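Local coordinates for protein glucose-6-phosphate isomerase (Chlamydia trachomatis D/UW-3/CX, PDB 6OTU) that catalyses the reversible isomerization of glucose-6-phosphate to fructose-6-phosphate, at residues V21-M26 against E69-L74; I92-E97 against S491-G496; S177-F182 against L281-G286; T333-Y338 against P374-D379; G405-Q410 against V460-S465. All coordinates share one frame; numbering follows the deposited sequence.

Interaction 1 (V21-M26 against E69-L74); sequences VALQEM and EALQGL
Leu23 reaches across from helix 18-26 and sets its branched end against Ala70 and Leu71 of helix 65-77. With CG anti to the carbonyl carbon (chi1 -82°), its fork is carried out to helix 65-77 and both methyls touch. CD1 meets CD2 of Leu71 at 3.7 Å, while Leu23 CD2 touches both Leu71 CG and Ala70 CB, each 4.0 Å away. The two leucine side chains cross at about a right angle, so they touch at their branches and do not run alongside one another. On the neighbouring turn, Leu74 has CG anti to its own N (chi1 -176°), and its CD2 comes to 4.2 Å from Leu23 CD1. Ala70 CB is the small surface on which two longer side chains converge: Leu23 CG and Met26 CE, the terminal methyl of an extended chain, each at 3.8 Å. No hydrogen bond joins the two segments. Trp323 and Leu327 of helix 313-327 also touch Leu23, and Met319 touches Leu74, so a third helix shares this apolar cluster. The segment axes approach to 9.5 Å with N-to-C directions 150° apart, the geometry of a near-antiparallel helix pair closed by leucine, methionine and alanine side chains.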
# COMPACT_ATOMS: atom_id res chain seq x y z
N VAL A 21 18.70 -29.05 0.93
CA VAL A 21 19.74 -29.32 1.91
C VAL A 21 21.03 -28.58 1.55
O VAL A 21 21.66 -27.93 2.39
CB VAL A 21 19.95 -30.84 2.03
CG1 VAL A 21 21.31 -31.19 2.65
CG2 VAL A 21 18.80 -31.44 2.82
N ALA A 22 21.44 -28.64 0.28
CA ALA A 22 22.61 -27.87 -0.14
C ALA A 22 22.41 -26.38 0.09
O ALA A 22 23.33 -25.66 0.50
CB ALA A 22 22.93 -28.13 -1.61
N LEU A 23 21.19 -25.88 -0.17
CA LEU A 23 20.95 -24.45 -0.06
C LEU A 23 20.99 -23.98 1.39
O LEU A 23 21.35 -22.82 1.66
CB LEU A 23 19.61 -24.11 -0.72
CG LEU A 23 19.59 -23.96 -2.24
CD1 LEU A 23 18.16 -24.11 -2.78
CD2 LEU A 23 20.20 -22.61 -2.65
N GLN A 24 20.62 -24.85 2.33
CA GLN A 24 20.65 -24.48 3.74
C GLN A 24 22.08 -24.26 4.21
O GLN A 24 22.34 -23.37 5.01
CB GLN A 24 19.96 -25.54 4.60
CG GLN A 24 18.45 -25.56 4.41
CD GLN A 24 17.77 -26.62 5.25
OE1 GLN A 24 18.28 -27.74 5.40
NE2 GLN A 24 16.60 -26.28 5.80
N GLU A 25 23.03 -25.06 3.70
CA GLU A 25 24.44 -24.83 3.97
C GLU A 25 24.92 -23.53 3.35
O GLU A 25 25.66 -22.77 3.98
CB GLU A 25 25.28 -26.00 3.46
CG GLU A 25 24.61 -27.34 3.66
CD GLU A 25 25.56 -28.50 3.60
OE1 GLU A 25 25.21 -29.59 4.11
OE2 GLU A 25 26.67 -28.33 3.03
N MET A 26 24.50 -23.25 2.12
CA MET A 26 24.92 -22.02 1.45
C MET A 26 24.35 -20.79 2.14
O MET A 26 25.04 -19.77 2.25
CB MET A 26 24.50 -22.06 -0.02
CG MET A 26 25.10 -23.20 -0.79
SD MET A 26 24.56 -23.26 -2.51
CE MET A 26 24.81 -25.01 -2.82
N GLU A 69 23.07 -22.80 -9.03
CA GLU A 69 23.02 -24.17 -9.53
C GLU A 69 22.08 -25.01 -8.68
O GLU A 69 21.28 -25.80 -9.20
CB GLU A 69 24.41 -24.79 -9.57
N ALA A 70 22.13 -24.83 -7.36
CA ALA A 70 21.27 -25.59 -6.47
C ALA A 70 19.80 -25.15 -6.58
O ALA A 70 18.90 -26.00 -6.59
CB ALA A 70 21.77 -25.44 -5.03
N LEU A 71 19.53 -23.84 -6.64
CA LEU A 71 18.17 -23.40 -6.93
C LEU A 71 17.65 -24.05 -8.22
O LEU A 71 16.50 -24.50 -8.27
CB LEU A 71 18.10 -21.88 -7.04
CG LEU A 71 18.18 -21.07 -5.74
CD1 LEU A 71 18.34 -19.58 -6.00
CD2 LEU A 71 16.96 -21.35 -4.85
N GLN A 72 18.49 -24.12 -9.26
CA GLN A 72 18.06 -24.82 -10.47
C GLN A 72 17.73 -26.28 -10.17
O GLN A 72 16.74 -26.81 -10.69
CB GLN A 72 19.14 -24.73 -11.56
CG GLN A 72 18.96 -25.78 -12.67
CD GLN A 72 17.80 -25.45 -13.60
OE1 GLN A 72 17.52 -24.29 -13.87
NE2 GLN A 72 17.13 -26.49 -14.10
N GLY A 73 18.56 -26.94 -9.36
CA GLY A 73 18.25 -28.30 -8.92
C GLY A 73 16.94 -28.38 -8.17
O GLY A 73 16.19 -29.34 -8.31
N LEU A 74 16.63 -27.35 -7.37
CA LEU A 74 15.37 -27.35 -6.63
C LEU A 74 14.17 -27.34 -7.57
O LEU A 74 13.18 -28.04 -7.32
CB LEU A 74 15.33 -26.17 -5.65
CG LEU A 74 14.10 -26.10 -4.74
CD1 LEU A 74 13.90 -27.45 -4.05
CD2 LEU A 74 14.20 -24.97 -3.71

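Interaction 2 (I92-E97 against S491-G496); sequences IMNRIE and SFDQEG
Asn94 lays its side chain against the backbone and CB atoms of Phe492 and Asp493. Its CB is 4.0 Å from Phe492 CB, and its OD1 is 3.6 Å from Asp493 CB. Although Asn94 ND2 comes within 3.5 Å of Phe492 O, the angle is too poor for a hydrogen bond. The amide plane of Asn94 and the carboxylate plane of Asp493 stand 79° apart, so these flat groups do not stack. Alongside, Met93 CB lies 4.3 Å from Phe492 CE2, and Met93 O sits at the ring edge, near its plane.

The next shell fixes the amide at both ends: ND2 donates to Glu102 OE1, and OD1 is bonded by Asn490 ND2. With CG anti to the backbone N (chi1 177°), Asn94 extends from the centre of an inverse gamma turn toward these partners. Asp493 OD1 forms a salt bridge with Lys359, whereas OD2 accepts from Asn447 of the second subunit; this pairing would probably stabilise the carboxylate's negative charge. Met87 and Phe485 pack on both Met93 and Phe492.

Further out, Gln494 contacts the bound glucose-6-phosphate and occupies the N-cap position of helix 495-511, and its OE1 accepts from Arg269 NH1, another pocket residue. Asn94, Phe492 and Asp493 form a probable second shell of the pocket behind Gln494, where a loop meets the helix start in a mostly buried contact at the dimer interface.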
# COMPACT_ATOMS: atom_id res chain seq x y z
N ILE A 92 -6.19 -31.09 -12.67
CA ILE A 92 -6.85 -30.67 -11.43
C ILE A 92 -5.81 -30.20 -10.41
O ILE A 92 -5.37 -30.97 -9.55
CB ILE A 92 -7.70 -31.81 -10.85
CG1 ILE A 92 -8.59 -32.42 -11.93
CG2 ILE A 92 -8.53 -31.31 -9.67
CD1 ILE A 92 -9.78 -31.55 -12.30
N MET A 93 -5.42 -28.93 -10.48
CA MET A 93 -4.43 -28.41 -9.55
C MET A 93 -5.04 -27.78 -8.30
O MET A 93 -4.36 -27.66 -7.27
CB MET A 93 -3.53 -27.39 -10.26
CG MET A 93 -2.94 -27.88 -11.59
SD MET A 93 -1.71 -29.20 -11.40
CE MET A 93 -0.44 -28.35 -10.45
N ASN A 94 -6.30 -27.37 -8.35
CA ASN A 94 -6.96 -26.75 -7.20
C ASN A 94 -7.62 -27.87 -6.40
O ASN A 94 -8.79 -28.18 -6.59
CB ASN A 94 -7.96 -25.70 -7.68
CG ASN A 94 -8.73 -25.06 -6.56
OD1 ASN A 94 -8.43 -25.28 -5.39
ND2 ASN A 94 -9.71 -24.24 -6.92
N ARG A 95 -6.86 -28.50 -5.50
CA ARG A 95 -7.45 -29.54 -4.68
C ARG A 95 -6.54 -29.87 -3.51
O ARG A 95 -5.33 -29.67 -3.57
CB ARG A 95 -7.74 -30.81 -5.49
CG ARG A 95 -6.51 -31.55 -5.94
CD ARG A 95 -6.91 -32.88 -6.57
NE ARG A 95 -7.64 -33.76 -5.66
CZ ARG A 95 -7.21 -34.96 -5.26
NH1 ARG A 95 -6.04 -35.41 -5.71
NH2 ARG A 95 -7.94 -35.70 -4.43
N ILE A 96 -7.15 -30.41 -2.46
CA ILE A 96 -6.44 -30.91 -1.28
C ILE A 96 -6.77 -32.39 -1.16
O ILE A 96 -7.94 -32.77 -1.05
CB ILE A 96 -6.84 -30.14 -0.01
CG1 ILE A 96 -6.45 -28.66 -0.10
CG2 ILE A 96 -6.20 -30.78 1.22
CD1 ILE A 96 -4.97 -28.42 -0.23
N GLU A 97 -5.74 -33.24 -1.19
CA GLU A 97 -5.97 -34.67 -1.13
C GLU A 97 -6.31 -35.07 0.30
O GLU A 97 -5.77 -34.52 1.26
CB GLU A 97 -4.75 -35.45 -1.61
N SER A 491 -2.18 -23.09 -4.30
CA SER A 491 -2.20 -21.65 -4.53
C SER A 491 -3.57 -21.13 -4.97
O SER A 491 -3.71 -19.92 -5.12
CB SER A 491 -1.18 -21.26 -5.61
OG SER A 491 0.15 -21.62 -5.25
N PHE A 492 -4.56 -21.98 -5.22
CA PHE A 492 -5.69 -21.55 -6.04
C PHE A 492 -7.03 -21.59 -5.33
O PHE A 492 -8.05 -21.32 -5.98
CB PHE A 492 -5.72 -22.38 -7.33
CG PHE A 492 -4.40 -22.40 -8.05
CD1 PHE A 492 -3.91 -21.23 -8.66
CD2 PHE A 492 -3.62 -23.55 -8.09
CE1 PHE A 492 -2.67 -21.23 -9.31
CE2 PHE A 492 -2.38 -23.56 -8.73
CZ PHE A 492 -1.90 -22.39 -9.34
N ASP A 493 -7.08 -21.88 -4.04
CA ASP A 493 -8.30 -21.66 -3.27
C ASP A 493 -8.04 -20.57 -2.21
O ASP A 493 -6.98 -19.93 -2.18
CB ASP A 493 -8.82 -22.97 -2.66
CG ASP A 493 -7.84 -23.62 -1.70
OD1 ASP A 493 -6.70 -23.10 -1.55
OD2 ASP A 493 -8.22 -24.66 -1.10
N GLN A 494 -9.04 -20.35 -1.36
CA GLN A 494 -8.97 -19.21 -0.44
C GLN A 494 -9.97 -19.38 0.69
O GLN A 494 -10.92 -18.61 0.83
CB GLN A 494 -9.17 -17.89 -1.20
CG GLN A 494 -10.44 -17.78 -2.07
CD GLN A 494 -10.38 -18.54 -3.37
OE1 GLN A 494 -9.40 -18.48 -4.11
NE2 GLN A 494 -11.44 -19.29 -3.66
N GLU A 495 -9.76 -20.40 1.52
CA GLU A 495 -10.71 -20.68 2.59
C GLU A 495 -10.79 -19.54 3.60
O GLU A 495 -11.82 -19.40 4.28
CB GLU A 495 -10.35 -21.99 3.27
CG GLU A 495 -10.66 -23.20 2.40
CD GLU A 495 -12.14 -23.32 2.05
OE1 GLU A 495 -13.01 -23.04 2.92
OE2 GLU A 495 -12.44 -23.67 0.88
N GLY A 496 -9.74 -18.72 3.72
CA GLY A 496 -9.82 -17.53 4.56
C GLY A 496 -10.81 -16.50 4.03
O GLY A 496 -11.52 -15.85 4.80

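Interaction 3 (S177-F182 against L281-G286); sequences SDKRIF and LGFAFG
Lys179 lies across the ring of Phe283, where the edge strand 180-184 of the five-stranded parallel sheet meets the C-terminal end of helix 275-285. From CB outward, the lysine crosses the Phe283 side chain at about a right angle: CB is 3.7 Å from Phe283 CE2, and CG is 3.5 Å from both Phe283 CE2 and Phe283 O. A bend at chi2 (-47°) then carries CD to 3.6 Å from both Phe283 CE2 and CZ. CE lies over one face of the ring, 3.9 Å from Phe283 CZ, and the ammonium group continues beyond to the backbone oxygens of Phe149 and Arg146, which accept from NZ.

Ile181 approaches the ring differently. Its CD1 sits at the edge, in the ring plane, 3.9 Å from Phe283 CD2, and also touches Ala284 CB. Tyr168 of helix 162-172 packs on both Ile181 and Ala284.

Before the strand, Ser177 OG accepts from Lys179 N at 3.1 Å with an N-H...O angle of 148°, forming an ST turn. Ser177 O is bonded by Arg197 of the second subunit. Across the contact, Ser177 CB meets the Phe285 ring obliquely, its nearest atom there being CD1, at 4.1 Å.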
# COMPACT_ATOMS: atom_id res chain seq x y z
N SER A 177 -8.08 8.04 -24.94
CA SER A 177 -9.40 7.70 -24.44
C SER A 177 -10.03 8.94 -23.81
O SER A 177 -9.36 9.69 -23.12
CB SER A 177 -9.33 6.55 -23.42
OG SER A 177 -10.45 6.53 -22.55
N ASP A 178 -11.33 9.15 -24.08
CA ASP A 178 -12.13 10.15 -23.39
C ASP A 178 -13.13 9.53 -22.41
O ASP A 178 -13.98 10.25 -21.87
CB ASP A 178 -12.86 11.05 -24.40
CG ASP A 178 -13.70 10.25 -25.41
OD1 ASP A 178 -13.56 9.01 -25.51
OD2 ASP A 178 -14.51 10.89 -26.13
N LYS A 179 -13.04 8.22 -22.17
CA LYS A 179 -13.93 7.56 -21.23
C LYS A 179 -13.54 7.88 -19.80
O LYS A 179 -12.36 7.97 -19.47
CB LYS A 179 -13.90 6.04 -21.43
CG LYS A 179 -14.25 5.60 -22.84
CD LYS A 179 -15.51 6.32 -23.33
CE LYS A 179 -15.89 5.82 -24.74
NZ LYS A 179 -17.11 6.49 -25.29
N ARG A 180 -14.55 8.05 -18.96
CA ARG A 180 -14.34 8.19 -17.53
C ARG A 180 -14.69 6.87 -16.85
O ARG A 180 -15.75 6.29 -17.11
CB ARG A 180 -15.20 9.33 -16.98
CG ARG A 180 -15.18 10.59 -17.83
CD ARG A 180 -16.22 11.56 -17.31
NE ARG A 180 -15.83 12.18 -16.04
CZ ARG A 180 -16.67 12.45 -15.04
NH1 ARG A 180 -17.95 12.14 -15.15
NH2 ARG A 180 -16.21 13.04 -13.94
N ILE A 181 -13.79 6.41 -15.98
CA ILE A 181 -13.80 5.05 -15.46
C ILE A 181 -13.72 5.10 -13.94
O ILE A 181 -12.84 5.76 -13.38
CB ILE A 181 -12.65 4.20 -16.04
CG1 ILE A 181 -12.60 4.33 -17.57
CG2 ILE A 181 -12.75 2.75 -15.62
CD1 ILE A 181 -13.78 3.70 -18.27
N PHE A 182 -14.65 4.42 -13.28
CA PHE A 182 -14.72 4.39 -11.82
C PHE A 182 -14.85 2.95 -11.34
O PHE A 182 -15.34 2.07 -12.07
CB PHE A 182 -15.91 5.22 -11.29
CG PHE A 182 -15.86 6.66 -11.70
CD1 PHE A 182 -16.42 7.07 -12.91
CD2 PHE A 182 -15.24 7.60 -10.90
CE1 PHE A 182 -16.36 8.39 -13.30
CE2 PHE A 182 -15.17 8.94 -11.28
CZ PHE A 182 -15.74 9.33 -12.48
N LEU A 281 -11.51 -2.65 -19.79
CA LEU A 281 -10.38 -2.30 -20.63
C LEU A 281 -10.83 -2.05 -22.06
O LEU A 281 -10.42 -1.07 -22.69
CB LEU A 281 -9.31 -3.40 -20.58
CG LEU A 281 -8.67 -3.66 -19.21
CD1 LEU A 281 -7.74 -4.87 -19.28
CD2 LEU A 281 -7.93 -2.45 -18.69
N GLY A 282 -11.67 -2.94 -22.60
CA GLY A 282 -12.15 -2.76 -23.96
C GLY A 282 -12.92 -1.46 -24.15
O GLY A 282 -12.75 -0.77 -25.16
N PHE A 283 -13.75 -1.09 -23.17
CA PHE A 283 -14.51 0.16 -23.27
C PHE A 283 -13.58 1.37 -23.19
O PHE A 283 -13.73 2.33 -23.96
CB PHE A 283 -15.57 0.21 -22.17
CG PHE A 283 -16.35 1.49 -22.12
CD1 PHE A 283 -17.49 1.65 -22.90
CD2 PHE A 283 -15.97 2.52 -21.27
CE1 PHE A 283 -18.22 2.84 -22.84
CE2 PHE A 283 -16.70 3.70 -21.22
CZ PHE A 283 -17.83 3.86 -22.00
N ALA A 284 -12.64 1.36 -22.24
CA ALA A 284 -11.72 2.48 -22.09
C ALA A 284 -10.92 2.71 -23.36
O ALA A 284 -10.93 3.81 -23.92
CB ALA A 284 -10.78 2.25 -20.90
N PHE A 285 -10.24 1.67 -23.83
CA PHE A 285 -9.20 1.83 -24.83
C PHE A 285 -9.51 1.18 -26.17
O PHE A 285 -8.66 1.25 -27.07
CB PHE A 285 -7.87 1.28 -24.29
CG PHE A 285 -7.61 1.67 -22.86
CD1 PHE A 285 -7.42 3.00 -22.51
CD2 PHE A 285 -7.53 0.71 -21.86
CE1 PHE A 285 -7.18 3.36 -21.20
CE2 PHE A 285 -7.28 1.07 -20.55
CZ PHE A 285 -7.10 2.40 -20.22
N GLY A 286 -10.68 0.56 -26.33
CA GLY A 286 -11.01 -0.12 -27.58
C GLY A 286 -10.55 -1.57 -27.60
O GLY A 286 -9.59 -1.95 -26.93

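Interaction 4 (T333-Y338 against P374-D379); sequences TAVIPY and PIIWGD
Ala334 CB sits over one face of the Trp377 indole, 4.3 Å from the centroid of the five-membered ring and 25° off its normal, a CH-pi contact. Trp377 CG lies between its backbone N and carbonyl carbon (chi1 66°), which brings the indole back over the neighbouring strand; its CD1 thereby comes 3.3 Å from Thr333 O. Thr333, on the sheet face it shares with Ile376, lies beside Pro374, both side chains pointing the same way, with OG1 to CG at 3.8 Å. Val335 and Ile376 cross obliquely, meeting through their CG2 methyls at 4.0 Å.

Backbone bonds set this pattern. Thr333 N donates to Ile375 O at 2.9 Å, Trp377 N to Thr333 O at 3.2 Å, and Val335 N to Trp377 O at 2.9 Å. The segment directions differ by 21°, consistent with the parallel strands of a beta-alpha-beta unit in which helix 345-357 connects strand 332-337 to strand 375-377. Gly378 then carries the chain past Val335 O, with positive phi and a CA-H...O contact. Beyond it, Ile336 CD1 and Pro337 CD both converge on Asp379 O. Outside the pair, Phe388 meets the Trp377 ring, and Gln350 of the second subunit also packs on this indole.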
# COMPACT_ATOMS: atom_id res chain seq x y z
N THR A 333 8.54 -8.75 1.03
CA THR A 333 9.08 -8.30 -0.24
C THR A 333 8.39 -6.99 -0.60
O THR A 333 7.15 -6.93 -0.61
CB THR A 333 8.84 -9.31 -1.39
OG1 THR A 333 9.37 -10.59 -1.04
CG2 THR A 333 9.55 -8.84 -2.65
N ALA A 334 9.18 -5.97 -0.92
CA ALA A 334 8.69 -4.69 -1.43
C ALA A 334 8.78 -4.66 -2.95
O ALA A 334 9.87 -4.82 -3.52
CB ALA A 334 9.49 -3.53 -0.84
N VAL A 335 7.66 -4.40 -3.60
CA VAL A 335 7.61 -4.21 -5.04
C VAL A 335 7.59 -2.70 -5.31
O VAL A 335 6.68 -2.00 -4.85
CB VAL A 335 6.39 -4.91 -5.67
CG1 VAL A 335 6.50 -4.91 -7.18
CG2 VAL A 335 6.27 -6.36 -5.14
N ILE A 336 8.59 -2.20 -6.04
CA ILE A 336 8.80 -0.76 -6.17
C ILE A 336 8.77 -0.35 -7.64
O ILE A 336 9.82 -0.35 -8.30
CB ILE A 336 10.13 -0.33 -5.53
CG1 ILE A 336 10.21 -0.78 -4.06
CG2 ILE A 336 10.35 1.17 -5.67
CD1 ILE A 336 9.14 -0.15 -3.14
N PRO A 337 7.61 -0.00 -8.20
CA PRO A 337 7.58 0.42 -9.62
C PRO A 337 7.97 1.90 -9.78
O PRO A 337 7.43 2.79 -9.12
CB PRO A 337 6.12 0.17 -10.04
CG PRO A 337 5.40 -0.45 -8.77
CD PRO A 337 6.27 -0.12 -7.59
N TYR A 338 8.94 2.15 -10.66
CA TYR A 338 9.31 3.53 -11.03
C TYR A 338 8.46 3.95 -12.22
O TYR A 338 8.93 4.12 -13.34
CB TYR A 338 10.81 3.64 -11.32
CG TYR A 338 11.64 3.82 -10.05
CD1 TYR A 338 11.66 2.82 -9.08
CD2 TYR A 338 12.38 4.99 -9.81
CE1 TYR A 338 12.38 2.96 -7.93
CE2 TYR A 338 13.11 5.14 -8.63
CZ TYR A 338 13.11 4.11 -7.69
OH TYR A 338 13.82 4.21 -6.50
N PRO A 374 5.40 -14.33 1.74
CA PRO A 374 5.78 -13.15 2.53
C PRO A 374 4.70 -12.08 2.43
O PRO A 374 3.77 -12.17 1.62
CB PRO A 374 7.10 -12.70 1.90
CG PRO A 374 7.01 -13.18 0.47
CD PRO A 374 6.11 -14.40 0.45
N ILE A 375 4.83 -11.06 3.29
CA ILE A 375 4.05 -9.84 3.12
C ILE A 375 4.51 -9.17 1.84
O ILE A 375 5.71 -8.98 1.61
CB ILE A 375 4.19 -8.90 4.32
CG1 ILE A 375 4.01 -9.65 5.64
CG2 ILE A 375 3.18 -7.77 4.23
CD1 ILE A 375 2.71 -10.30 5.79
N ILE A 376 3.57 -8.84 0.97
CA ILE A 376 3.88 -8.11 -0.25
C ILE A 376 3.35 -6.70 -0.05
O ILE A 376 2.19 -6.51 0.31
CB ILE A 376 3.29 -8.80 -1.49
CG1 ILE A 376 3.95 -10.17 -1.67
CG2 ILE A 376 3.50 -7.95 -2.74
CD1 ILE A 376 3.30 -11.07 -2.72
N TRP A 377 4.24 -5.72 -0.20
CA TRP A 377 3.92 -4.32 0.03
C TRP A 377 4.82 -3.48 -0.86
O TRP A 377 5.72 -4.00 -1.51
CB TRP A 377 4.09 -3.97 1.51
CG TRP A 377 5.50 -4.06 1.96
CD1 TRP A 377 6.26 -5.19 2.08
CD2 TRP A 377 6.34 -2.96 2.32
NE1 TRP A 377 7.54 -4.87 2.51
CE2 TRP A 377 7.61 -3.51 2.67
CE3 TRP A 377 6.16 -1.58 2.39
CZ2 TRP A 377 8.67 -2.70 3.08
CZ3 TRP A 377 7.22 -0.78 2.81
CH2 TRP A 377 8.46 -1.35 3.15
N GLY A 378 4.59 -2.18 -0.88
CA GLY A 378 5.43 -1.31 -1.68
C GLY A 378 4.65 -0.13 -2.22
O GLY A 378 3.45 0.01 -2.01
N ASP A 379 5.38 0.73 -2.93
CA ASP A 379 4.83 1.93 -3.57
C ASP A 379 5.82 2.38 -4.63
O ASP A 379 6.87 1.76 -4.83
CB ASP A 379 4.55 3.02 -2.53
CG ASP A 379 3.31 3.83 -2.86
OD1 ASP A 379 3.08 4.13 -4.05
OD2 ASP A 379 2.55 4.17 -1.92

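Interaction 5 (G405-Q410 against V460-S465); sequences GFLHNQ and VAQQLS
The Phe406 ring carries Leu464 CB over one face, 4.0 Å from the centroid and 14° off the normal, a CH-pi contact. Ala461 O and the carbonyl carbon of Gln463 approach the ring obliquely, and Ala461 CB reaches Phe406 CD1. The His408 imidazole instead receives Gln462 OE1 at its edge, in the ring plane, 3.3 Å from CD2. These two side chains lie side by side and point the same way, with ring and amide planes 35° apart. A bend at chi2 (-59°) turns Gln462 back to this edge and to Leu407 CD1.

At the strand ends, Leu407 N donates to Ala461 O at 3.2 Å, while the bond from Ala461 N to Gly405 O is weak. Beyond the corners at Leu407 and Gln462, side chains and a water add links. The extended Gln463 sends NE2 to Asn409 O at 3.0 Å, that oxygen lying near its amide plane. Water 1 links the backbones, donating to His408 O at 2.7 Å and accepting from Leu464 N at 2.8 Å. Gln410 lays its amide against Leu464, NE2 3.4 Å from CG; NE2 bonds Leu464 O weakly and has other partners in Ala170 O and Ser174 OG.

Parallel strands 401-406 and 456-461 end side by side in the mixed sheet. Ile468 of helix 466-487 packs on Phe406 and Ala461, whereas Phe427 of helix 422-439 covers Leu407 and Val460.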
# COMPACT_ATOMS: atom_id res chain seq x y z
N GLY A 405 11.00 -0.84 -13.68
CA GLY A 405 11.24 0.42 -14.36
C GLY A 405 11.16 0.33 -15.87
O GLY A 405 11.07 -0.76 -16.47
N PHE A 406 11.19 1.51 -16.49
CA PHE A 406 11.08 1.63 -17.93
C PHE A 406 12.07 2.67 -18.42
O PHE A 406 12.45 3.60 -17.69
CB PHE A 406 9.65 1.98 -18.36
CG PHE A 406 8.63 1.04 -17.80
CD1 PHE A 406 8.33 -0.14 -18.45
CD2 PHE A 406 8.03 1.30 -16.57
CE1 PHE A 406 7.42 -1.05 -17.92
CE2 PHE A 406 7.11 0.41 -16.03
CZ PHE A 406 6.81 -0.78 -16.71
N LEU A 407 12.52 2.48 -19.67
CA LEU A 407 13.42 3.43 -20.30
C LEU A 407 12.71 4.69 -20.81
O LEU A 407 13.37 5.71 -21.02
CB LEU A 407 14.16 2.77 -21.47
CG LEU A 407 14.97 1.53 -21.08
CD1 LEU A 407 15.70 0.96 -22.29
CD2 LEU A 407 15.96 1.82 -19.96
N HIS A 408 11.39 4.64 -21.01
CA HIS A 408 10.68 5.73 -21.65
C HIS A 408 9.32 5.93 -21.01
O HIS A 408 8.70 4.98 -20.53
CB HIS A 408 10.48 5.48 -23.15
CG HIS A 408 11.75 5.46 -23.91
ND1 HIS A 408 12.44 6.61 -24.23
CD2 HIS A 408 12.48 4.43 -24.41
CE1 HIS A 408 13.54 6.29 -24.88
NE2 HIS A 408 13.58 4.98 -25.01
N ASN A 409 8.86 7.18 -21.03
CA ASN A 409 7.56 7.46 -20.45
C ASN A 409 6.45 7.08 -21.43
O ASN A 409 6.67 6.81 -22.63
CB ASN A 409 7.47 8.93 -20.03
CG ASN A 409 7.62 9.90 -21.19
OD1 ASN A 409 6.81 9.92 -22.12
ND2 ASN A 409 8.66 10.74 -21.12
N GLN A 410 5.22 7.03 -20.91
CA GLN A 410 4.07 6.66 -21.73
C GLN A 410 3.50 7.85 -22.49
O GLN A 410 3.06 7.70 -23.63
CB GLN A 410 2.97 6.04 -20.86
CG GLN A 410 3.28 4.67 -20.32
CD GLN A 410 2.13 4.14 -19.48
OE1 GLN A 410 1.87 4.64 -18.38
NE2 GLN A 410 1.41 3.15 -20.01
N VAL A 460 13.12 -4.37 -16.34
CA VAL A 460 12.93 -3.18 -17.17
C VAL A 460 12.42 -3.58 -18.55
O VAL A 460 12.89 -4.56 -19.14
CB VAL A 460 14.24 -2.36 -17.34
CG1 VAL A 460 13.93 -0.95 -17.85
CG2 VAL A 460 15.01 -2.30 -16.06
N ALA A 461 11.47 -2.79 -19.07
CA ALA A 461 11.06 -2.84 -20.47
C ALA A 461 11.29 -1.47 -21.09
O ALA A 461 11.51 -0.48 -20.38
CB ALA A 461 9.60 -3.27 -20.61
N GLN A 462 11.25 -1.41 -22.43
CA GLN A 462 11.41 -0.13 -23.12
C GLN A 462 10.36 0.89 -22.68
O GLN A 462 10.66 2.06 -22.45
CB GLN A 462 11.32 -0.31 -24.64
CG GLN A 462 12.56 -0.81 -25.28
CD GLN A 462 13.73 0.11 -25.06
OE1 GLN A 462 13.58 1.33 -24.92
NE2 GLN A 462 14.92 -0.46 -25.02
N GLN A 463 9.10 0.45 -22.62
CA GLN A 463 8.01 1.38 -22.37
C GLN A 463 6.82 0.55 -21.92
O GLN A 463 6.61 -0.55 -22.41
CB GLN A 463 7.70 2.20 -23.63
CG GLN A 463 6.61 3.25 -23.51
CD GLN A 463 6.17 3.79 -24.87
OE1 GLN A 463 5.80 3.02 -25.76
NE2 GLN A 463 6.20 5.11 -25.04
N LEU A 464 6.09 1.08 -20.94
CA LEU A 464 4.85 0.45 -20.52
C LEU A 464 3.83 0.58 -21.64
O LEU A 464 3.67 1.66 -22.23
CB LEU A 464 4.35 1.10 -19.22
CG LEU A 464 3.09 0.55 -18.55
CD1 LEU A 464 3.18 -0.96 -18.32
CD2 LEU A 464 2.81 1.26 -17.23
N SER A 465 3.15 -0.51 -21.94
CA SER A 465 2.20 -0.57 -23.04
C SER A 465 1.15 -1.61 -22.69
O SER A 465 1.29 -2.32 -21.69
CB SER A 465 2.91 -0.94 -24.35
OG SER A 465 3.45 -2.25 -24.25
O HOH W 1 6.55 3.56 -19.67

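How the interactions relate
Interactions 4 and 5 belong to the same mixed sheet: strands 332-337 and 401-406 are neighbours, and the nearest atoms of the two contacts are about 4 Å apart. Interaction 4 is buried and held chiefly by backbone bonds, whereas interaction 5 runs out to exposed glutamines and a bridging water. Interaction 3 involves the five-stranded parallel sheet and is partly buried, packing a lysine chain and an isoleucine on a phenylalanine ring. Interaction 1 is buried yet peripheral, about 28 Å from the chain centre, and purely apolar across its helices. Interaction 2 is the contact containing a ligand-pocket residue; its segments enclose interactions 3, 4 and 5 along the chain, and its polar groups rely on outside partners.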